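ORF 37 (Human herpesvirus 8 type M, PDB 3FHD) cuts double- and single-stranded DNA as an endonuclease and exonuclease, processing branched viral DNA intermediates so that unit-length genomes can be packaged. Local coordinates at residues D36-T41 and G97-S102; S60-H65 and P82-A87; T215-D220 and L459-V464; S232-I237 and I410-G415; Y397-Q402 and P422-A427. All blocks are in the same frame, centred on the assembly; numbering follows the deposited sequence.

Contact 1: residues D36-T41 and G97-S102; sequences DYLVDT and GEFIGS
L38 and V39 reach F99 with one methyl group each. L38 uses CD2, which sits 4.0 Å from F99 CB and 4.1 Å from F99 CG. It meets the root of the benzyl group at a slant, neither square on a face nor at the rim. V39 comes in differently. Its CG2 lies close to the plane of the F99 ring, at the edge, 3.9 Å from F99 CD1. F99 turns CG opposite its own backbone N (chi1 -178°), and this carries the ring out from helix 83-100 to V39. V39 holds CG1 opposite its backbone N, which leaves CG2, beside that N, as the methyl facing the ring. V39 and F99 have their CA atoms 6.4 Å apart, the nearest such pair here. Y37 is the N-cap of helix 38-42, and the helix of F99 closes with a Schellman motif at G101. Around the contact, F99 also rests on L54 and P155, and L38 on K95 and V96. V39 and F99 touch a crystal neighbour too. No hydrogen bond joins the two segments. The attachment is purely apolar and small, 139 Å² in all, and depends on shape rather than on bond direction.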
# COMPACT_ATOMS: atom_id res chain seq x y z
N ASP A 36 30.64 8.76 10.49
CA ASP A 36 31.10 8.55 9.11
C ASP A 36 30.01 8.85 8.11
O ASP A 36 28.82 8.60 8.37
CB ASP A 36 31.52 7.10 8.91
CG ASP A 36 32.75 6.72 9.73
OD1 ASP A 36 33.70 7.55 9.87
OD2 ASP A 36 32.79 5.57 10.20
N TYR A 37 30.39 9.36 6.94
CA TYR A 37 29.39 9.61 5.90
C TYR A 37 29.04 8.33 5.16
O TYR A 37 29.91 7.55 4.82
CB TYR A 37 29.84 10.74 4.96
CG TYR A 37 29.95 12.07 5.70
CD1 TYR A 37 28.83 12.63 6.32
CD2 TYR A 37 31.16 12.77 5.78
CE1 TYR A 37 28.91 13.83 7.02
CE2 TYR A 37 31.24 13.99 6.47
CZ TYR A 37 30.10 14.51 7.09
OH TYR A 37 30.15 15.71 7.79
N LEU A 38 27.74 8.10 4.93
CA LEU A 38 27.27 6.88 4.25
C LEU A 38 27.92 6.69 2.88
O LEU A 38 28.30 5.58 2.49
CB LEU A 38 25.76 6.90 4.09
CG LEU A 38 25.17 5.61 3.50
CD1 LEU A 38 25.47 4.37 4.36
CD2 LEU A 38 23.67 5.75 3.22
N VAL A 39 28.02 7.78 2.12
CA VAL A 39 28.69 7.68 0.82
C VAL A 39 30.12 7.10 0.97
O VAL A 39 30.59 6.38 0.09
CB VAL A 39 28.62 9.02 0.03
CG1 VAL A 39 29.31 8.89 -1.33
CG2 VAL A 39 27.14 9.42 -0.15
N ASP A 40 30.80 7.39 2.08
CA ASP A 40 32.14 6.82 2.27
C ASP A 40 32.13 5.34 2.67
O ASP A 40 33.03 4.58 2.28
CB ASP A 40 32.94 7.64 3.29
CG ASP A 40 33.23 9.06 2.80
OD1 ASP A 40 33.19 9.32 1.57
OD2 ASP A 40 33.49 9.92 3.68
N THR A 41 31.14 4.98 3.48
CA THR A 41 30.87 3.59 3.89
C THR A 41 30.60 2.72 2.65
O THR A 41 31.17 1.65 2.50
CB THR A 41 29.62 3.57 4.85
OG1 THR A 41 29.90 4.37 6.01
CG2 THR A 41 29.22 2.15 5.30
N GLY A 97 19.99 10.77 4.24
CA GLY A 97 19.39 11.93 3.55
C GLY A 97 20.18 12.42 2.35
O GLY A 97 19.63 12.54 1.26
N GLU A 98 21.47 12.67 2.54
CA GLU A 98 22.37 13.11 1.48
C GLU A 98 22.43 12.09 0.33
O GLU A 98 22.26 12.46 -0.84
CB GLU A 98 23.78 13.32 2.04
N PHE A 99 22.66 10.83 0.67
CA PHE A 99 22.70 9.75 -0.32
C PHE A 99 21.42 9.65 -1.21
O PHE A 99 21.53 9.40 -2.41
CB PHE A 99 23.04 8.41 0.35
CG PHE A 99 23.15 7.25 -0.60
CD1 PHE A 99 24.24 7.15 -1.47
CD2 PHE A 99 22.19 6.25 -0.62
CE1 PHE A 99 24.34 6.07 -2.36
CE2 PHE A 99 22.27 5.17 -1.49
CZ PHE A 99 23.34 5.08 -2.37
N ILE A 100 20.24 9.86 -0.63
CA ILE A 100 18.98 9.83 -1.41
C ILE A 100 18.44 11.22 -1.80
O ILE A 100 17.35 11.33 -2.36
CB ILE A 100 17.86 9.02 -0.71
CG1 ILE A 100 17.36 9.75 0.55
CG2 ILE A 100 18.34 7.59 -0.42
CD1 ILE A 100 16.23 9.04 1.28
N GLY A 101 19.18 12.26 -1.45
CA GLY A 101 18.87 13.61 -1.87
C GLY A 101 17.71 14.31 -1.19
O GLY A 101 16.96 15.03 -1.84
N SER A 102 17.56 14.14 0.12
CA SER A 102 16.48 14.81 0.84
C SER A 102 16.83 15.09 2.29
O SER A 102 16.48 14.31 3.20
CB SER A 102 15.16 14.03 0.73
OG SER A 102 15.22 12.82 1.46

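Contact 2: residues S60-H65 and P82-A87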
# COMPACT_ATOMS: atom_id res chain seq x y z
N SER A 60 14.84 -2.47 13.43
CA SER A 60 15.26 -3.63 14.23
C SER A 60 16.74 -3.54 14.61
O SER A 60 17.09 -3.72 15.79
CB SER A 60 14.93 -4.95 13.50
OG SER A 60 13.52 -5.05 13.24
N LYS A 61 17.61 -3.24 13.64
CA LYS A 61 19.03 -3.11 13.91
C LYS A 61 19.33 -1.88 14.79
O LYS A 61 20.23 -1.91 15.62
CB LYS A 61 19.84 -3.06 12.61
CG LYS A 61 19.77 -4.35 11.75
CD LYS A 61 20.34 -5.56 12.46
CE LYS A 61 20.71 -6.69 11.45
NZ LYS A 61 19.60 -7.00 10.46
N PHE A 62 18.59 -0.80 14.57
CA PHE A 62 18.62 0.35 15.49
C PHE A 62 18.38 -0.10 16.98
O PHE A 62 19.17 0.21 17.87
CB PHE A 62 17.61 1.40 15.00
CG PHE A 62 17.41 2.55 15.94
CD1 PHE A 62 18.36 3.57 16.03
CD2 PHE A 62 16.26 2.64 16.70
CE1 PHE A 62 18.15 4.65 16.90
CE2 PHE A 62 16.04 3.71 17.57
CZ PHE A 62 16.99 4.71 17.67
N LEU A 63 17.29 -0.83 17.24
CA LEU A 63 16.91 -1.18 18.60
C LEU A 63 17.85 -2.22 19.23
O LEU A 63 17.90 -2.38 20.47
CB LEU A 63 15.46 -1.69 18.63
CG LEU A 63 14.39 -0.68 18.24
CD1 LEU A 63 13.01 -1.37 18.29
CD2 LEU A 63 14.46 0.54 19.13
N LYS A 64 18.61 -2.91 18.38
CA LYS A 64 19.54 -3.97 18.79
C LYS A 64 20.93 -3.41 19.02
O LYS A 64 21.79 -4.09 19.57
CB LYS A 64 19.60 -5.09 17.73
CG LYS A 64 18.33 -5.96 17.64
CD LYS A 64 18.48 -7.20 18.47
CE LYS A 64 17.14 -7.88 18.80
NZ LYS A 64 17.37 -9.36 18.97
N HIS A 65 21.16 -2.16 18.59
CA HIS A 65 22.51 -1.53 18.69
C HIS A 65 22.94 -1.42 20.16
O HIS A 65 22.10 -1.23 21.04
CB HIS A 65 22.48 -0.15 18.02
CG HIS A 65 23.84 0.46 17.81
ND1 HIS A 65 24.58 1.00 18.84
CD2 HIS A 65 24.58 0.62 16.69
CE1 HIS A 65 25.73 1.45 18.36
NE2 HIS A 65 25.76 1.23 17.06
N PRO A 82 4.45 6.68 19.59
CA PRO A 82 5.38 6.70 18.45
C PRO A 82 6.77 7.34 18.68
O PRO A 82 7.54 7.44 17.72
CB PRO A 82 4.60 7.51 17.43
CG PRO A 82 3.90 8.56 18.30
CD PRO A 82 3.54 7.85 19.56
N ALA A 83 7.09 7.78 19.90
CA ALA A 83 8.30 8.57 20.15
C ALA A 83 9.59 7.86 19.71
O ALA A 83 10.48 8.49 19.14
CB ALA A 83 8.39 9.03 21.66
N LEU A 84 9.69 6.57 19.99
CA LEU A 84 10.93 5.85 19.63
C LEU A 84 11.06 5.68 18.08
O LEU A 84 12.17 5.71 17.53
CB LEU A 84 10.98 4.51 20.38
CG LEU A 84 12.21 3.63 20.22
CD1 LEU A 84 13.52 4.42 20.47
CD2 LEU A 84 12.10 2.39 21.13
N ARG A 85 9.93 5.54 17.41
CA ARG A 85 9.89 5.51 15.93
C ARG A 85 10.35 6.86 15.33
O ARG A 85 11.08 6.87 14.33
CB ARG A 85 8.46 5.16 15.45
CG ARG A 85 8.33 4.95 13.94
CD ARG A 85 9.13 3.77 13.45
NE ARG A 85 9.22 3.78 11.97
CZ ARG A 85 9.65 2.76 11.23
NH1 ARG A 85 9.95 1.61 11.80
NH2 ARG A 85 9.71 2.90 9.90
N MET A 86 9.91 7.97 15.94
CA MET A 86 10.35 9.34 15.55
C MET A 86 11.86 9.48 15.74
O MET A 86 12.55 9.96 14.84
CB MET A 86 9.61 10.43 16.36
CG MET A 86 8.17 10.66 15.92
SD MET A 86 7.94 11.07 14.17
CE MET A 86 6.60 9.99 13.87
N ALA A 87 12.38 8.99 16.88
CA ALA A 87 13.84 8.97 17.16
C ALA A 87 14.61 8.20 16.07
O ALA A 87 15.62 8.69 15.54
CB ALA A 87 14.11 8.33 18.53
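L63 and L84 bring two helices together with CA atoms 9.3 Å apart, and F62 and A87 stand 10.0 Å apart in the same way. At this spacing only side chains bridge the gap. Segment 60-65 covers nearly all of the short helix 59-64, and H65 then caps the helix that follows. Segment 82-87 starts helix 83-100, just after the cis peptide bond before P82. L84 carries the contact from its side. With CG opposite the backbone N (chi1 -177°), its fork points across the gap and each methyl finds a different partner. CD1 lies in the plane of the F62 ring at its edge, 3.9 Å from F62 CE2. CD2 meets L63 CD2 at 3.6 Å, a close methyl-to-methyl contact. L63 approaches with CG on the far side from its carbonyl carbon (chi1 -64°). W71 and Y126 also pack on L84, and V68 on F62. The neighbouring R85 starts off away from helix 59-64; its guanidinium bonds to L160 O, D162 O and Q231 OE1 and makes a cation-pi contact with F59. This is buried leucine and phenylalanine packing between helices, part of the all-helical region that precedes the nuclease sheet.

Contact 3: residues T215-D220 and L459-V464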
# COMPACT_ATOMS: atom_id res chain seq x y z
N THR A 215 -5.18 8.61 -17.31
CA THR A 215 -5.52 9.08 -18.65
C THR A 215 -6.98 8.85 -19.07
O THR A 215 -7.58 9.70 -19.77
CB THR A 215 -4.59 8.41 -19.67
OG1 THR A 215 -3.23 8.71 -19.33
CG2 THR A 215 -4.88 8.90 -21.09
N LEU A 216 -7.56 7.72 -18.68
CA LEU A 216 -8.88 7.37 -19.19
C LEU A 216 -10.02 7.56 -18.21
O LEU A 216 -11.14 7.84 -18.63
CB LEU A 216 -8.90 5.95 -19.78
CG LEU A 216 -7.82 5.58 -20.81
CD1 LEU A 216 -7.98 4.14 -21.25
CD2 LEU A 216 -7.82 6.51 -22.05
N LEU A 217 -9.74 7.43 -16.92
CA LEU A 217 -10.78 7.61 -15.89
C LEU A 217 -10.74 8.99 -15.25
O LEU A 217 -11.76 9.49 -14.82
CB LEU A 217 -10.67 6.54 -14.78
CG LEU A 217 -11.49 5.25 -14.93
CD1 LEU A 217 -11.18 4.54 -16.25
CD2 LEU A 217 -11.24 4.30 -13.73
N HIS A 218 -9.55 9.58 -15.14
CA HIS A 218 -9.44 10.86 -14.45
C HIS A 218 -8.66 11.90 -15.28
O HIS A 218 -7.71 12.51 -14.79
CB HIS A 218 -8.82 10.65 -13.06
CG HIS A 218 -9.64 9.77 -12.16
ND1 HIS A 218 -10.79 10.20 -11.53
CD2 HIS A 218 -9.47 8.48 -11.77
CE1 HIS A 218 -11.29 9.22 -10.80
NE2 HIS A 218 -10.51 8.17 -10.93
N PRO A 219 -9.07 12.10 -16.54
CA PRO A 219 -8.26 12.95 -17.42
C PRO A 219 -8.34 14.43 -17.03
O PRO A 219 -7.41 15.18 -17.30
CB PRO A 219 -8.89 12.71 -18.80
CG PRO A 219 -10.33 12.41 -18.51
CD PRO A 219 -10.28 11.60 -17.21
N ASP A 220 -9.45 14.80 -16.38
CA ASP A 220 -9.78 16.18 -16.04
C ASP A 220 -9.43 16.54 -14.60
O ASP A 220 -9.88 17.57 -14.09
CB ASP A 220 -11.28 16.42 -16.24
CG ASP A 220 -11.69 16.48 -17.71
OD1 ASP A 220 -10.81 16.47 -18.60
OD2 ASP A 220 -12.90 16.55 -17.97
N LEU A 459 -10.11 -3.67 -17.73
CA LEU A 459 -9.97 -3.02 -16.43
C LEU A 459 -11.27 -3.18 -15.64
O LEU A 459 -12.35 -2.89 -16.13
CB LEU A 459 -9.59 -1.54 -16.60
CG LEU A 459 -9.33 -0.71 -15.32
CD1 LEU A 459 -8.08 -1.14 -14.60
CD2 LEU A 459 -9.28 0.79 -15.63
N ILE A 460 -11.16 -3.69 -14.42
CA ILE A 460 -12.32 -3.75 -13.53
C ILE A 460 -12.05 -2.87 -12.30
O ILE A 460 -10.98 -2.98 -11.70
CB ILE A 460 -12.59 -5.19 -13.10
CG1 ILE A 460 -12.82 -6.07 -14.36
CG2 ILE A 460 -13.77 -5.25 -12.13
CD1 ILE A 460 -13.33 -7.46 -14.06
N VAL A 461 -13.00 -2.00 -11.96
CA VAL A 461 -12.87 -1.14 -10.79
C VAL A 461 -13.98 -1.54 -9.83
O VAL A 461 -15.17 -1.50 -10.17
CB VAL A 461 -12.93 0.38 -11.16
CG1 VAL A 461 -12.87 1.26 -9.89
CG2 VAL A 461 -11.78 0.77 -12.11
N THR A 462 -13.56 -1.95 -8.64
CA THR A 462 -14.44 -2.47 -7.60
C THR A 462 -14.34 -1.57 -6.35
O THR A 462 -13.25 -1.41 -5.80
CB THR A 462 -14.02 -3.94 -7.26
OG1 THR A 462 -14.10 -4.75 -8.45
CG2 THR A 462 -14.93 -4.53 -6.20
N PRO A 463 -15.48 -0.98 -5.91
CA PRO A 463 -15.53 -0.19 -4.66
C PRO A 463 -15.29 -1.05 -3.41
O PRO A 463 -15.58 -2.27 -3.41
CB PRO A 463 -16.96 0.39 -4.66
CG PRO A 463 -17.73 -0.44 -5.55
CD PRO A 463 -16.79 -0.98 -6.60
N VAL A 464 -14.74 -0.44 -2.36
CA VAL A 464 -14.54 -1.11 -1.07
C VAL A 464 -14.99 -0.13 0.04
O VAL A 464 -14.53 1.00 0.08
CB VAL A 464 -13.04 -1.51 -0.80
CG1 VAL A 464 -12.97 -2.46 0.42
CG2 VAL A 464 -12.39 -2.21 -2.02
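L217 meets L459 and V461 through methyl groups, so no flat group lies between the two segments. The rings stand around the contact instead. Y365, on the neighbouring strand 362-367, touches all three of these residues. Y265 and Y425 pack on V461. The imidazole of H218 meets the Y265 ring with the planes at about 75°, and it is bonded on both nitrogens: NE2 to Y265 OH and ND1 to E221 OE1. L217 divides its fork between two strand residues. Its CD2 meets V461 CG2 tip to tip at 3.9 Å. Its CD1 lies 4.2 Å from L459 CD2, a looser touch. The first torsion of L217 is unusual (chi1 -92°), well off the staggered value near -60°. V461 sets CG1 opposite its backbone N (chi1 177°), and CG2, next to that N, is the branch that meets the leucine. The side chain of L459 is about 7 Å from that of I267, a magnesium ligand. The contact seats the end of helix 203-217, where the turn widens to a pi type, on the sheet. Strand 455-464 runs there between strands 423-432 and 362-367, antiparallel to both, with backbone bonds from L459 to Y365 and from T462 to I426.

Contact 4: residues S232-I237 and I410-G415; sequences SPQNGI and IGLDSG
L412 lays CD1 against the ring of P233, 3.3 Å from P233 CG and 4.1 Å from P233 CB. The first of these is shorter than usual for two carbons, and its exact value is doubtful. The two side chains slide past each other in opposite directions. L412 gets there with CG opposite its carbonyl carbon (chi1 -72°), which sends the side chain out from the last turn of helix 394-412. Its CD1 also comes 4.3 Å from Q234 CG. The amide end of Q234 turns to R137, whose NH2 bonds to OE1; R137 NE also donates to P233 O. P233 and Q234 belong to a tight loop between two short strands, 230-231 and 238-240, and two side-chain motifs shape it. In an ST motif, S232 OG accepts from N235 N at 3.2 Å. In an Asx turn, N235 OD1 accepts from I237 N at 2.9 Å; the bond is nearly straight (163°) and uses a lone pair of OD1 in the carbonyl plane. The same OD1 takes the N of F238. G236 N bonds back to S232 O at 2.9 Å. S232 OG and Q234 N both bond to E408 OE2, one turn back on the helix that carries L412. A134 and H138 of helix 134-147 also pack on L412.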
# COMPACT_ATOMS: atom_id res chain seq x y z
N SER A 232 2.19 5.90 10.11
CA SER A 232 1.23 6.52 11.03
C SER A 232 1.91 7.49 12.02
O SER A 232 2.71 7.06 12.86
CB SER A 232 0.43 5.47 11.84
OG SER A 232 -0.21 6.10 12.96
N PRO A 233 1.58 8.80 11.97
CA PRO A 233 2.19 9.71 12.96
C PRO A 233 1.65 9.53 14.37
O PRO A 233 2.27 9.99 15.33
CB PRO A 233 1.85 11.11 12.41
CG PRO A 233 0.57 10.88 11.58
CD PRO A 233 0.72 9.50 11.01
N GLN A 234 0.50 8.88 14.52
CA GLN A 234 -0.12 8.77 15.83
C GLN A 234 0.40 7.57 16.62
O GLN A 234 0.47 7.63 17.83
CB GLN A 234 -1.64 8.72 15.72
CG GLN A 234 -2.27 10.04 15.20
CD GLN A 234 -2.03 11.21 16.16
OE1 GLN A 234 -0.89 11.57 16.46
NE2 GLN A 234 -3.11 11.79 16.63
N ASN A 235 0.84 6.51 15.92
CA ASN A 235 1.36 5.31 16.62
C ASN A 235 2.76 4.82 16.21
O ASN A 235 3.46 4.17 17.00
CB ASN A 235 0.33 4.16 16.57
CG ASN A 235 -0.10 3.83 15.15
OD1 ASN A 235 0.71 3.40 14.33
ND2 ASN A 235 -1.39 4.03 14.87
N GLY A 236 3.16 5.10 14.98
CA GLY A 236 4.44 4.62 14.46
C GLY A 236 4.57 3.10 14.26
O GLY A 236 5.67 2.62 14.04
N ILE A 237 3.46 2.35 14.31
CA ILE A 237 3.49 0.88 14.11
C ILE A 237 2.86 0.43 12.79
O ILE A 237 3.13 -0.67 12.30
CB ILE A 237 2.91 0.09 15.31
CG1 ILE A 237 1.37 0.16 15.35
CG2 ILE A 237 3.46 0.62 16.61
CD1 ILE A 237 0.76 -0.85 16.33
N ILE A 410 -5.56 13.09 6.67
CA ILE A 410 -6.63 14.09 6.48
C ILE A 410 -7.05 14.74 7.81
O ILE A 410 -7.38 15.92 7.84
CB ILE A 410 -7.87 13.46 5.78
CG1 ILE A 410 -7.55 13.16 4.34
CG2 ILE A 410 -9.13 14.42 5.88
CD1 ILE A 410 -8.57 12.25 3.66
N GLY A 411 -7.06 13.95 8.90
CA GLY A 411 -7.47 14.40 10.24
C GLY A 411 -6.46 15.37 10.83
O GLY A 411 -6.84 16.32 11.55
N LEU A 412 -5.19 15.15 10.53
CA LEU A 412 -4.09 16.00 11.00
C LEU A 412 -3.81 17.21 10.11
O LEU A 412 -3.20 18.17 10.58
CB LEU A 412 -2.80 15.19 11.19
CG LEU A 412 -2.79 14.24 12.38
CD1 LEU A 412 -1.76 13.14 12.25
CD2 LEU A 412 -2.59 15.08 13.69
N ASP A 413 -4.27 17.19 8.86
CA ASP A 413 -4.13 18.32 7.93
C ASP A 413 -4.75 19.59 8.55
O ASP A 413 -5.80 19.51 9.16
CB ASP A 413 -4.87 18.05 6.61
CG ASP A 413 -4.02 17.28 5.57
OD1 ASP A 413 -2.79 17.17 5.76
OD2 ASP A 413 -4.59 16.78 4.54
N SER A 414 -4.09 20.74 8.41
CA SER A 414 -4.66 21.99 8.91
C SER A 414 -5.82 22.39 8.01
O SER A 414 -5.84 22.03 6.82
CB SER A 414 -3.62 23.13 8.92
OG SER A 414 -3.12 23.35 7.61
N GLY A 415 -6.79 23.09 8.58
CA GLY A 415 -7.86 23.69 7.79
C GLY A 415 -9.24 23.31 8.29
O GLY A 415 -9.39 22.43 9.13

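Contact 5: residues Y397-Q402 and P422-A427; sequences YQVLLQ and PKYYIA. With SO4 (sulfate ion), chain B.
Beside the magnesium site, helix 394-412 packs on an inner strand of the nuclease sheet, and V399 makes the contact with Y424 and I426. V399 CG1 lies 3.6 Å from Y424 CB and 4.1 Å from Y424 CG. It comes at a slant to the tyrosine ring, and the two side chains pass each other in opposite directions. V399 CG2 reaches I426 CG1 at 3.9 Å, and here the side chains run across one another. The valine places CG1 opposite its backbone N (chi1 -177°) and CG2 beside that N; the two methyls point to different strand residues. Y424 and I426 alternate with Y425, which points away and stacks on Y265. Y424 OH is bonded to E407. The side chain of V399 is about 4 Å from that of E266, a magnesium ligand. This is consistent with the helix being one of the core helices of the PD-(D/E)XK fold. Two glutamines on it bond to residues of strand 262-269: Q402 NE2 to E266 OE1, and Q398 OE1 to K268 NZ. With CG opposite its backbone N and the chain extended beyond, Q398 also puts NE2 3.3 Å from O2 of a sulfate. That bond is weak and bent (125°). R161, S167, S168 and S241 bind the same ion, which probably came from the crystallisation liquor.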
# COMPACT_ATOMS: atom_id res chain seq x y z
N TYR A 397 -8.38 -6.33 3.54
CA TYR A 397 -7.59 -5.88 4.68
C TYR A 397 -6.51 -4.85 4.27
O TYR A 397 -6.21 -3.93 5.00
CB TYR A 397 -6.87 -7.09 5.28
CG TYR A 397 -7.78 -7.91 6.15
CD1 TYR A 397 -7.70 -7.82 7.55
CD2 TYR A 397 -8.77 -8.73 5.59
CE1 TYR A 397 -8.57 -8.57 8.37
CE2 TYR A 397 -9.66 -9.46 6.41
CZ TYR A 397 -9.54 -9.37 7.80
OH TYR A 397 -10.39 -10.09 8.63
N GLN A 398 -5.88 -5.07 3.12
CA GLN A 398 -4.91 -4.10 2.58
C GLN A 398 -5.49 -2.70 2.37
O GLN A 398 -4.91 -1.72 2.81
CB GLN A 398 -4.28 -4.64 1.27
CG GLN A 398 -3.35 -3.63 0.60
CD GLN A 398 -2.45 -4.28 -0.44
OE1 GLN A 398 -2.86 -5.21 -1.15
NE2 GLN A 398 -1.20 -3.80 -0.52
N VAL A 399 -6.65 -2.62 1.71
CA VAL A 399 -7.27 -1.32 1.44
C VAL A 399 -7.82 -0.74 2.75
O VAL A 399 -7.88 0.48 2.92
CB VAL A 399 -8.37 -1.43 0.33
CG1 VAL A 399 -8.95 -0.05 0.02
CG2 VAL A 399 -7.78 -2.04 -0.95
N LEU A 400 -8.26 -1.62 3.66
CA LEU A 400 -8.75 -1.21 4.98
C LEU A 400 -7.65 -0.41 5.68
O LEU A 400 -7.92 0.69 6.18
CB LEU A 400 -9.15 -2.44 5.83
CG LEU A 400 -9.92 -2.11 7.12
CD1 LEU A 400 -10.87 -3.25 7.52
CD2 LEU A 400 -9.02 -1.72 8.26
N LEU A 401 -6.45 -0.97 5.75
CA LEU A 401 -5.35 -0.19 6.36
C LEU A 401 -4.98 1.11 5.62
O LEU A 401 -4.69 2.13 6.26
CB LEU A 401 -4.09 -1.03 6.60
CG LEU A 401 -2.99 -0.35 7.45
CD1 LEU A 401 -3.48 -0.05 8.92
CD2 LEU A 401 -1.68 -1.22 7.48
N GLN A 402 -4.97 1.09 4.28
CA GLN A 402 -4.73 2.30 3.51
C GLN A 402 -5.81 3.33 3.82
O GLN A 402 -5.49 4.53 3.94
CB GLN A 402 -4.69 2.04 1.99
CG GLN A 402 -3.64 1.05 1.56
CD GLN A 402 -3.69 0.73 0.07
OE1 GLN A 402 -4.44 1.32 -0.69
NE2 GLN A 402 -2.87 -0.22 -0.32
N PRO A 422 -13.15 10.03 1.80
CA PRO A 422 -12.63 9.47 0.55
C PRO A 422 -13.33 8.16 0.16
O PRO A 422 -14.00 7.54 1.00
CB PRO A 422 -11.15 9.24 0.87
CG PRO A 422 -10.87 10.21 2.02
CD PRO A 422 -12.13 10.15 2.84
N LYS A 423 -13.23 7.80 -1.12
CA LYS A 423 -13.72 6.51 -1.62
C LYS A 423 -12.54 5.64 -2.08
O LYS A 423 -11.55 6.17 -2.60
CB LYS A 423 -14.73 6.73 -2.76
CG LYS A 423 -15.90 7.60 -2.39
CD LYS A 423 -16.95 6.85 -1.57
CE LYS A 423 -18.14 7.74 -1.23
NZ LYS A 423 -17.82 8.86 -0.24
N TYR A 424 -12.67 4.33 -1.87
CA TYR A 424 -11.59 3.32 -2.09
C TYR A 424 -12.01 2.30 -3.13
O TYR A 424 -13.20 1.94 -3.24
CB TYR A 424 -11.19 2.63 -0.77
CG TYR A 424 -10.80 3.65 0.26
CD1 TYR A 424 -9.50 4.20 0.27
CD2 TYR A 424 -11.77 4.15 1.15
CE1 TYR A 424 -9.19 5.21 1.19
CE2 TYR A 424 -11.45 5.14 2.08
CZ TYR A 424 -10.18 5.68 2.08
OH TYR A 424 -9.89 6.66 3.02
N TYR A 425 -11.03 1.84 -3.91
CA TYR A 425 -11.28 0.90 -5.01
C TYR A 425 -10.12 -0.06 -5.18
O TYR A 425 -8.96 0.26 -4.86
CB TYR A 425 -11.44 1.65 -6.34
CG TYR A 425 -12.48 2.76 -6.32
CD1 TYR A 425 -13.82 2.51 -6.63
CD2 TYR A 425 -12.11 4.05 -5.98
CE1 TYR A 425 -14.78 3.55 -6.61
CE2 TYR A 425 -13.02 5.08 -5.95
CZ TYR A 425 -14.36 4.84 -6.26
OH TYR A 425 -15.23 5.90 -6.21
N ILE A 426 -10.44 -1.26 -5.68
CA ILE A 426 -9.42 -2.12 -6.23
C ILE A 426 -9.56 -2.04 -7.75
O ILE A 426 -10.65 -2.26 -8.29
CB ILE A 426 -9.55 -3.56 -5.75
CG1 ILE A 426 -9.28 -3.63 -4.24
CG2 ILE A 426 -8.58 -4.48 -6.53
CD1 ILE A 426 -9.88 -4.90 -3.58
N ALA A 427 -8.44 -1.70 -8.41
CA ALA A 427 -8.38 -1.63 -9.87
C ALA A 427 -7.61 -2.84 -10.40
O ALA A 427 -6.41 -2.94 -10.20
CB ALA A 427 -7.69 -0.36 -10.30
S SO4 B . 2.27 -1.48 1.29
O1 SO4 B . 2.69 -2.61 2.10
O2 SO4 B . 1.53 -1.98 0.12
O3 SO4 B . 1.41 -0.68 2.13
O4 SO4 B . 3.41 -0.67 0.96

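In the fold
All five contacts meet through apolar side chains, but their settings differ. Contacts 2, 3 and 5 are buried; contacts 1 and 4 are only partly so, and contact 1 lies farthest out, its centre about 27 Å from the centre of the chain. Contacts 1 and 2 share helix 83-100 and join helix to helix. Contacts 3 and 5 use strands that are bonded neighbours in the sheet; their helices pack on opposite faces of it near the magnesium. Contacts 4 and 5 share helix 394-412. Contact 4 also touches contact 2 at P82 and R85, where the start of helix 83-100 packs on the 232-237 loop. Contact 4 has hydrogen bonds shaping its loop; contact 5 has a glutamine bonded to a magnesium ligand.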